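Local coordinates for resiniferatoxin-binding, phosphotriesterase-related protein (Rhodobacter sphaeroides 2.4.1, PDB 3K2G) that probably acts as a phosphoric diester hydrolase of the phosphotriesterase family, holding two zinc ions in a TIM-barrel active site, at residues T31-H36 / P205-L210; G173-I178 / R193-A198. All coordinates share one frame; numbering follows the deposited sequence.

The first of the four segments from the N terminus is 31-36, where strand 31-32 leads into the two histidines that hold one zinc ion. Interaction 1 closes a long loop by bringing this segment up against 205-210, after 168 intervening residues. Nested inside that loop, interaction 2 closes a much shorter one: strand 175-178 is packed by helix 186-202, and the chain then returns as strand 206-208, the next strand of the same parallel sheet. Interaction 2 therefore joins the barrel wall to its outer layer, whereas interaction 1 spans the interior. Pro205 O to Ile175 N and His209 N to Ile178 O are probable hydrogen bonds linking them, and both contacts supply zinc ligands.

Interaction 1: residues T31-H36 / P205-L210; sequences TLMHEH and PLMVHL. With ZN (zinc ion), chain I; ZN (zinc ion), chain J.
The imidazole of His34 is met obliquely by the selenium of selenomethionine Met207, which lies 3.6 Å from ring atom ND1; the line from the ring centroid to SE runs 57° off the ring normal. The other ring nitrogen, NE2, binds a zinc ion at 2.2 Å, while ND1 is hydrogen-bonded elsewhere in the structure. The second flat group, the ring of His209, has water 2 at its edge, in plane; its ND1 is bound to the other zinc at 2.1 Å. This is the centre of a TIM barrel, and His34 and His36, separated by one residue just after strand 31-32, form the His-X-His motif of metallo-dependent hydrolases. NE2 of His36 joins NE2 of His34 on the first zinc, where Glu177 and Asp304 also bind, while His209 shares the second with Glu177 and His238. Water 1 bridges the two metals, 2.0 Å from the zinc held by His34 and 2.1 Å from that of His209.

Away from the metals the contact is apolar. Met207 points its CB into the barrel, and its CG stands anti to the backbone N (chi1 -178°); this torsion and the extended chi2 carry SE to the ND1 corner of the His34 ring, and the bend at chi3 turns CE toward Met33. A long, unbranched side chain suits this place because it can reach from the strand across the buried barrel interior to both His34 and Met33. Met33, also selenomethionine, is bent at chi2 and chi3, so its methyl CE comes across to the methyl CE of Met207 at 3.7 Å. The same methyl of Met207 sits against a buried carbonyl that has no hydrogen-bond partner, with Met33 O 3.4 Å from Met207 CE.

Interaction 2: residues G173-I178 / R193-A198; sequences GLIGEI and RGAARA. With ZN (zinc ion), chain I; ZN (zinc ion), chain J.
Ile175 directs its CB at the helix, and both of its branches meet alanines there. The shorter branch, CG2, reaches Ala195 CB at 4.1 Å. The longer one leaves CB through CG1, which stands anti to the carbonyl carbon (chi1 -62°), and stays extended at chi2 (-173°); its tip CD1 thereby lies alongside the helix backbone, 3.5 Å from Ala198 C and 3.7 Å from Ala198 CB. Small residues suit the helix here, since single methyls let the isoleucine tip approach the main chain. Three residues along the strand Ile178, with CG1 likewise anti to its carbonyl carbon, sets CD1 3.8 Å from Ala195 CB, so that this one methyl is touched by both isoleucines.

Strand 175-178, helix 186-202 and strand 206-208 make a beta-alpha-beta unit of the TIM barrel. Within it the strand and helix segments run nearly antiparallel, at 158°, with axes 9.2 Å apart. No hydrogen bond crosses between the two segments, and the touching side chains are all aliphatic, while Arg193 and Arg197, elsewhere on the helix, form salt bridges with Glu227. Glycine suits position 176 because at its backbone angles a CB would be jammed against the preceding carbonyl oxygen. Glu177, next along, reaches the metal site instead: its carboxylate bridges the two zinc ions, OE2 binding one at 2.2 Å and OE1 the other at 2.4 Å.

Interaction 1: residues T31-H36 / P205-L210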
ATOM      1  N   THR B  31     -12.120 -32.428  -0.013  1.00 19.52           N
ATOM      2  CA  THR B  31     -10.856 -32.889   0.546  1.00 17.89           C
ATOM      3  C   THR B  31      -9.962 -31.892   1.277  1.00 17.56           C
ATOM      4  O   THR B  31      -9.937 -30.706   0.961  1.00 16.37           O
ATOM      5  CB  THR B  31     -10.005 -33.506  -0.597  1.00 18.53           C
ATOM      6  OG1 THR B  31     -10.743 -34.559  -1.228  1.00 18.04           O
ATOM      7  CG2 THR B  31      -8.676 -34.037  -0.077  1.00 18.36           C
ATOM      8  N   LEU B  32      -9.216 -32.412   2.254  1.00 15.37           N
ATOM      9  CA  LEU B  32      -8.238 -31.634   2.998  1.00 13.09           C
ATOM     10  C   LEU B  32      -6.903 -32.160   2.464  1.00 12.88           C
ATOM     11  O   LEU B  32      -6.530 -33.310   2.709  1.00 10.33           O
ATOM     12  CB  LEU B  32      -8.349 -31.891   4.510  1.00 11.96           C
ATOM     13  CG  LEU B  32      -9.517 -31.258   5.270  1.00 12.49           C
ATOM     14  CD1 LEU B  32      -9.501 -31.726   6.728  1.00 13.49           C
ATOM     15  CD2 LEU B  32      -9.398 -29.743   5.207  1.00 11.84           C
HETATM   16  N   MSE B  33      -6.204 -31.311   1.717  1.00 13.38           N
HETATM   17  CA  MSE B  33      -4.933 -31.660   1.096  1.00 12.98           C
HETATM   18  C   MSE B  33      -3.726 -31.831   2.009  1.00 12.64           C
HETATM   19  O   MSE B  33      -2.712 -32.397   1.594  1.00 11.69           O
HETATM   20  CB  MSE B  33      -4.571 -30.611   0.042  1.00 14.54           C
HETATM   21  CG  MSE B  33      -5.353 -30.724  -1.265  1.00 15.41           C
HETATM   22 SE   MSE B  33      -5.095 -32.356  -2.194  1.00 24.60          SE
HETATM   23  CE  MSE B  33      -3.169 -32.335  -2.230  1.00 11.54           C
ATOM     24  N   HIS B  34      -3.816 -31.360   3.243  1.00 12.72           N
ATOM     25  CA  HIS B  34      -2.653 -31.458   4.106  1.00 13.02           C
ATOM     26  C   HIS B  34      -2.992 -31.540   5.587  1.00 12.65           C
ATOM     27  O   HIS B  34      -3.193 -30.521   6.250  1.00 13.35           O
ATOM     28  CB  HIS B  34      -1.752 -30.252   3.818  1.00 13.76           C
ATOM     29  CG  HIS B  34      -0.405 -30.324   4.458  1.00 15.35           C
ATOM     30  ND1 HIS B  34       0.760 -30.153   3.744  1.00 14.77           N
ATOM     31  CD2 HIS B  34      -0.035 -30.500   5.749  1.00 15.31           C
ATOM     32  CE1 HIS B  34       1.792 -30.219   4.566  1.00 17.88           C
ATOM     33  NE2 HIS B  34       1.337 -30.427   5.788  1.00 15.56           N
ATOM     34  N   GLU B  35      -3.035 -32.763   6.101  1.00 12.17           N
ATOM     35  CA  GLU B  35      -3.344 -32.995   7.511  1.00 13.64           C
ATOM     36  C   GLU B  35      -2.524 -34.161   8.042  1.00 15.75           C
ATOM     37  O   GLU B  35      -2.199 -35.090   7.300  1.00 17.30           O
ATOM     38  CB  GLU B  35      -4.821 -33.349   7.691  1.00 11.75           C
ATOM     39  CG  GLU B  35      -5.814 -32.376   7.091  1.00 14.78           C
ATOM     40  CD  GLU B  35      -5.783 -31.008   7.754  1.00 15.30           C
ATOM     41  OE1 GLU B  35      -5.447 -30.929   8.955  1.00 15.40           O
ATOM     42  OE2 GLU B  35      -6.111 -30.012   7.071  1.00 15.70           O
ATOM     43  N   HIS B  36      -2.182 -34.112   9.326  1.00 17.36           N
ATOM     44  CA  HIS B  36      -1.449 -35.210   9.935  1.00 18.53           C
ATOM     45  C   HIS B  36      -2.443 -35.868  10.876  1.00 20.16           C
ATOM     46  O   HIS B  36      -3.040 -35.194  11.719  1.00 17.32           O
ATOM     47  CB  HIS B  36      -0.241 -34.688  10.703  1.00 18.51           C
ATOM     48  CG  HIS B  36       0.765 -34.008   9.833  1.00 19.25           C
ATOM     49  ND1 HIS B  36       1.684 -34.702   9.079  1.00 16.92           N
ATOM     50  CD2 HIS B  36       0.951 -32.698   9.547  1.00 17.43           C
ATOM     51  CE1 HIS B  36       2.393 -33.850   8.362  1.00 19.64           C
ATOM     52  NE2 HIS B  36       1.967 -32.628   8.627  1.00 17.69           N
ATOM     53  N   PRO B 205       1.856 -36.949  -7.742  1.00 15.65           N
ATOM     54  CA  PRO B 205       1.995 -35.543  -7.349  1.00 15.79           C
ATOM     55  C   PRO B 205       3.168 -35.375  -6.386  1.00 15.36           C
ATOM     56  O   PRO B 205       3.546 -36.316  -5.693  1.00 14.27           O
ATOM     57  CB  PRO B 205       0.665 -35.238  -6.668  1.00 17.03           C
ATOM     58  CG  PRO B 205      -0.289 -36.170  -7.343  1.00 17.94           C
ATOM     59  CD  PRO B 205       0.507 -37.445  -7.425  1.00 16.24           C
ATOM     60  N   LEU B 206       3.729 -34.171  -6.347  1.00 15.01           N
ATOM     61  CA  LEU B 206       4.856 -33.863  -5.472  1.00 15.61           C
ATOM     62  C   LEU B 206       4.477 -32.706  -4.550  1.00 14.86           C
ATOM     63  O   LEU B 206       3.995 -31.668  -5.001  1.00 12.48           O
ATOM     64  CB  LEU B 206       6.083 -33.487  -6.307  1.00 16.92           C
ATOM     65  CG  LEU B 206       7.329 -33.008  -5.555  1.00 18.03           C
ATOM     66  CD1 LEU B 206       7.885 -34.143  -4.696  1.00 16.86           C
ATOM     67  CD2 LEU B 206       8.379 -32.534  -6.555  1.00 16.62           C
HETATM   68  N   MSE B 207       4.695 -32.894  -3.254  1.00 15.56           N
HETATM   69  CA  MSE B 207       4.362 -31.882  -2.261  1.00 14.79           C
HETATM   70  C   MSE B 207       5.622 -31.499  -1.505  1.00 15.07           C
HETATM   71  O   MSE B 207       6.329 -32.359  -0.973  1.00 15.86           O
HETATM   72  CB  MSE B 207       3.308 -32.427  -1.298  1.00 15.49           C
HETATM   73  CG  MSE B 207       2.836 -31.429  -0.236  1.00 19.51           C
HETATM   74 SE   MSE B 207       1.460 -32.162   0.851  1.00 27.10          SE
HETATM   75  CE  MSE B 207      -0.015 -32.015  -0.399  1.00 20.11           C
ATOM     76  N   VAL B 208       5.901 -30.202  -1.459  1.00 14.32           N
ATOM     77  CA  VAL B 208       7.097 -29.711  -0.797  1.00 14.49           C
ATOM     78  C   VAL B 208       6.844 -28.753   0.361  1.00 15.26           C
ATOM     79  O   VAL B 208       6.148 -27.743   0.223  1.00 12.49           O
ATOM     80  CB  VAL B 208       8.028 -29.005  -1.815  1.00 15.74           C
ATOM     81  CG1 VAL B 208       9.322 -28.582  -1.141  1.00 14.95           C
ATOM     82  CG2 VAL B 208       8.332 -29.939  -2.980  1.00 14.99           C
ATOM     83  N   HIS B 209       7.437 -29.080   1.505  1.00 16.57           N
ATOM     84  CA  HIS B 209       7.338 -28.259   2.700  1.00 17.74           C
ATOM     85  C   HIS B 209       8.252 -27.049   2.515  1.00 18.50           C
ATOM     86  O   HIS B 209       9.431 -27.182   2.196  1.00 17.41           O
ATOM     87  CB  HIS B 209       7.795 -29.041   3.932  1.00 20.06           C
ATOM     88  CG  HIS B 209       8.163 -28.175   5.099  1.00 19.25           C
ATOM     89  ND1 HIS B 209       7.367 -28.059   6.217  1.00 19.79           N
ATOM     90  CD2 HIS B 209       9.229 -27.366   5.311  1.00 22.10           C
ATOM     91  CE1 HIS B 209       7.922 -27.213   7.066  1.00 22.88           C
ATOM     92  NE2 HIS B 209       9.053 -26.775   6.541  1.00 22.52           N
ATOM     93  N   LEU B 210       7.699 -25.862   2.731  1.00 18.15           N
ATOM     94  CA  LEU B 210       8.466 -24.622   2.618  1.00 18.23           C
ATOM     95  C   LEU B 210       8.579 -23.981   3.978  1.00 19.54           C
ATOM     96  O   LEU B 210       7.726 -24.186   4.850  1.00 19.89           O
ATOM     97  CB  LEU B 210       7.791 -23.645   1.672  1.00 19.93           C
ATOM     98  CG  LEU B 210       7.714 -23.955   0.176  1.00 18.70           C
ATOM     99  CD1 LEU B 210       6.932 -22.867  -0.576  1.00 21.43           C
ATOM    100  CD2 LEU B 210       9.121 -24.052  -0.363  1.00 18.45           C
TER
HETATM  101 ZN    ZN I 400       2.515 -30.765   7.662  1.00 22.19          ZN
HETATM  102 ZN    ZN J 401       5.520 -28.893   6.878  1.00 33.45          ZN
HETATM  103  O   HOH W   1       3.887 -29.442   8.126  1.00 19.45           O
HETATM  104  O   HOH W   2       5.631 -27.735   8.987  1.00 28.21           O

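Interaction 2: residues G173-I178 / R193-A198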
ATOM      1  N   GLY B 173       0.144 -42.374  -2.580  1.00 17.48           N
ATOM      2  CA  GLY B 173      -0.636 -41.724  -3.619  1.00 19.34           C
ATOM      3  C   GLY B 173      -0.120 -40.333  -3.901  1.00 19.18           C
ATOM      4  O   GLY B 173      -0.591 -39.636  -4.796  1.00 17.88           O
ATOM      5  N   LEU B 174       0.866 -39.932  -3.115  1.00 20.07           N
ATOM      6  CA  LEU B 174       1.482 -38.625  -3.253  1.00 21.54           C
ATOM      7  C   LEU B 174       2.907 -38.764  -2.763  1.00 20.86           C
ATOM      8  O   LEU B 174       3.204 -39.593  -1.906  1.00 18.98           O
ATOM      9  CB  LEU B 174       0.723 -37.583  -2.417  1.00 26.07           C
ATOM     10  CG  LEU B 174       1.509 -36.461  -1.726  1.00 28.67           C
ATOM     11  CD1 LEU B 174       0.843 -35.135  -1.985  1.00 30.07           C
ATOM     12  CD2 LEU B 174       1.586 -36.730  -0.230  1.00 31.68           C
ATOM     13  N   ILE B 175       3.796 -37.966  -3.328  1.00 19.43           N
ATOM     14  CA  ILE B 175       5.188 -37.996  -2.930  1.00 20.55           C
ATOM     15  C   ILE B 175       5.403 -36.853  -1.973  1.00 23.05           C
ATOM     16  O   ILE B 175       5.561 -35.711  -2.414  1.00 21.77           O
ATOM     17  CB  ILE B 175       6.132 -37.764  -4.126  1.00 19.34           C
ATOM     18  CG1 ILE B 175       5.955 -38.883  -5.151  1.00 18.68           C
ATOM     19  CG2 ILE B 175       7.569 -37.648  -3.634  1.00 20.32           C
ATOM     20  CD1 ILE B 175       6.941 -38.846  -6.300  1.00 18.51           C
ATOM     21  N   GLY B 176       5.400 -37.085  -0.669  1.00 24.50           N
ATOM     22  CA  GLY B 176       5.645 -35.891   0.096  1.00 27.64           C
ATOM     23  C   GLY B 176       5.383 -35.373   1.486  1.00 29.60           C
ATOM     24  O   GLY B 176       4.924 -36.019   2.423  1.00 31.76           O
ATOM     25  N   GLU B 177       5.759 -34.098   1.504  1.00 30.76           N
ATOM     26  CA  GLU B 177       5.826 -33.161   2.593  1.00 25.53           C
ATOM     27  C   GLU B 177       7.342 -33.341   2.642  1.00 24.42           C
ATOM     28  O   GLU B 177       7.901 -33.839   3.619  1.00 22.88           O
ATOM     29  CB  GLU B 177       5.172 -33.662   3.882  1.00 29.16           C
ATOM     30  CG  GLU B 177       5.695 -32.964   5.160  1.00 21.00           C
ATOM     31  CD  GLU B 177       4.862 -31.777   5.640  1.00 21.03           C
ATOM     32  OE1 GLU B 177       5.196 -30.619   5.303  1.00 14.81           O
ATOM     33  OE2 GLU B 177       3.874 -32.012   6.368  1.00 13.83           O
ATOM     34  N   ILE B 178       7.996 -33.013   1.526  1.00 21.38           N
ATOM     35  CA  ILE B 178       9.445 -33.131   1.450  1.00 18.90           C
ATOM     36  C   ILE B 178      10.027 -31.930   2.176  1.00 20.04           C
ATOM     37  O   ILE B 178       9.667 -30.793   1.887  1.00 16.86           O
ATOM     38  CB  ILE B 178       9.968 -33.134  -0.004  1.00 19.37           C
ATOM     39  CG1 ILE B 178       9.289 -34.236  -0.824  1.00 17.92           C
ATOM     40  CG2 ILE B 178      11.480 -33.357   0.001  1.00 16.90           C
ATOM     41  CD1 ILE B 178       9.525 -35.652  -0.307  1.00 17.92           C
ATOM     42  N   ARG B 193      15.799 -33.613  -4.756  1.00 20.43           N
ATOM     43  CA  ARG B 193      16.159 -34.079  -6.092  1.00 22.69           C
ATOM     44  C   ARG B 193      15.675 -35.513  -6.285  1.00 22.13           C
ATOM     45  O   ARG B 193      15.152 -35.864  -7.343  1.00 22.87           O
ATOM     46  CB  ARG B 193      17.675 -34.003  -6.304  1.00 25.10           C
ATOM     47  CG  ARG B 193      18.223 -32.584  -6.408  1.00 26.65           C
ATOM     48  CD  ARG B 193      19.705 -32.584  -6.763  1.00 29.68           C
ATOM     49  NE  ARG B 193      20.248 -31.236  -6.934  1.00 28.97           N
ATOM     50  CZ  ARG B 193      19.915 -30.407  -7.921  1.00 29.63           C
ATOM     51  NH1 ARG B 193      19.036 -30.776  -8.840  1.00 29.29           N
ATOM     52  NH2 ARG B 193      20.459 -29.201  -7.986  1.00 29.36           N
ATOM     53  N   GLY B 194      15.836 -36.336  -5.253  1.00 21.29           N
ATOM     54  CA  GLY B 194      15.388 -37.715  -5.338  1.00 21.50           C
ATOM     55  C   GLY B 194      13.873 -37.768  -5.451  1.00 21.08           C
ATOM     56  O   GLY B 194      13.313 -38.613  -6.155  1.00 18.63           O
ATOM     57  N   ALA B 195      13.203 -36.855  -4.756  1.00 18.37           N
ATOM     58  CA  ALA B 195      11.750 -36.802  -4.797  1.00 17.41           C
ATOM     59  C   ALA B 195      11.274 -36.386  -6.190  1.00 16.59           C
ATOM     60  O   ALA B 195      10.318 -36.952  -6.718  1.00 17.53           O
ATOM     61  CB  ALA B 195      11.231 -35.826  -3.749  1.00 18.66           C
ATOM     62  N   ALA B 196      11.942 -35.401  -6.787  1.00 16.23           N
ATOM     63  CA  ALA B 196      11.563 -34.931  -8.114  1.00 16.46           C
ATOM     64  C   ALA B 196      11.787 -36.031  -9.146  1.00 16.39           C
ATOM     65  O   ALA B 196      10.995 -36.191 -10.071  1.00 14.42           O
ATOM     66  CB  ALA B 196      12.363 -33.691  -8.487  1.00 15.12           C
ATOM     67  N   ARG B 197      12.867 -36.789  -8.989  1.00 17.20           N
ATOM     68  CA  ARG B 197      13.140 -37.873  -9.920  1.00 18.27           C
ATOM     69  C   ARG B 197      12.063 -38.929  -9.749  1.00 18.87           C
ATOM     70  O   ARG B 197      11.647 -39.572 -10.711  1.00 19.43           O
ATOM     71  CB  ARG B 197      14.536 -38.457  -9.674  1.00 17.51           C
ATOM     72  CG  ARG B 197      15.634 -37.457 -10.008  1.00 20.88           C
ATOM     73  CD  ARG B 197      17.039 -37.991  -9.765  1.00 22.35           C
ATOM     74  NE  ARG B 197      18.026 -36.918  -9.879  1.00 24.03           N
ATOM     75  CZ  ARG B 197      19.313 -37.043  -9.565  1.00 26.48           C
ATOM     76  NH1 ARG B 197      19.779 -38.201  -9.119  1.00 24.86           N
ATOM     77  NH2 ARG B 197      20.133 -36.003  -9.682  1.00 25.70           N
ATOM     78  N   ALA B 198      11.591 -39.095  -8.517  1.00 19.22           N
ATOM     79  CA  ALA B 198      10.539 -40.067  -8.249  1.00 18.10           C
ATOM     80  C   ALA B 198       9.245 -39.560  -8.866  1.00 18.13           C
ATOM     81  O   ALA B 198       8.391 -40.349  -9.271  1.00 16.63           O
ATOM     82  CB  ALA B 198      10.363 -40.264  -6.744  1.00 18.16           C
TER
HETATM   83 ZN    ZN I 400       2.515 -30.765   7.662  1.00 22.19          ZN
HETATM   84 ZN    ZN J 401       5.520 -28.893   6.878  1.00 33.45          ZN
HETATM   85  O   HOH W   1       3.887 -29.442   8.126  1.00 19.45           O
HETATM   86  O   HOH W   2       5.631 -27.735   8.987  1.00 28.21           O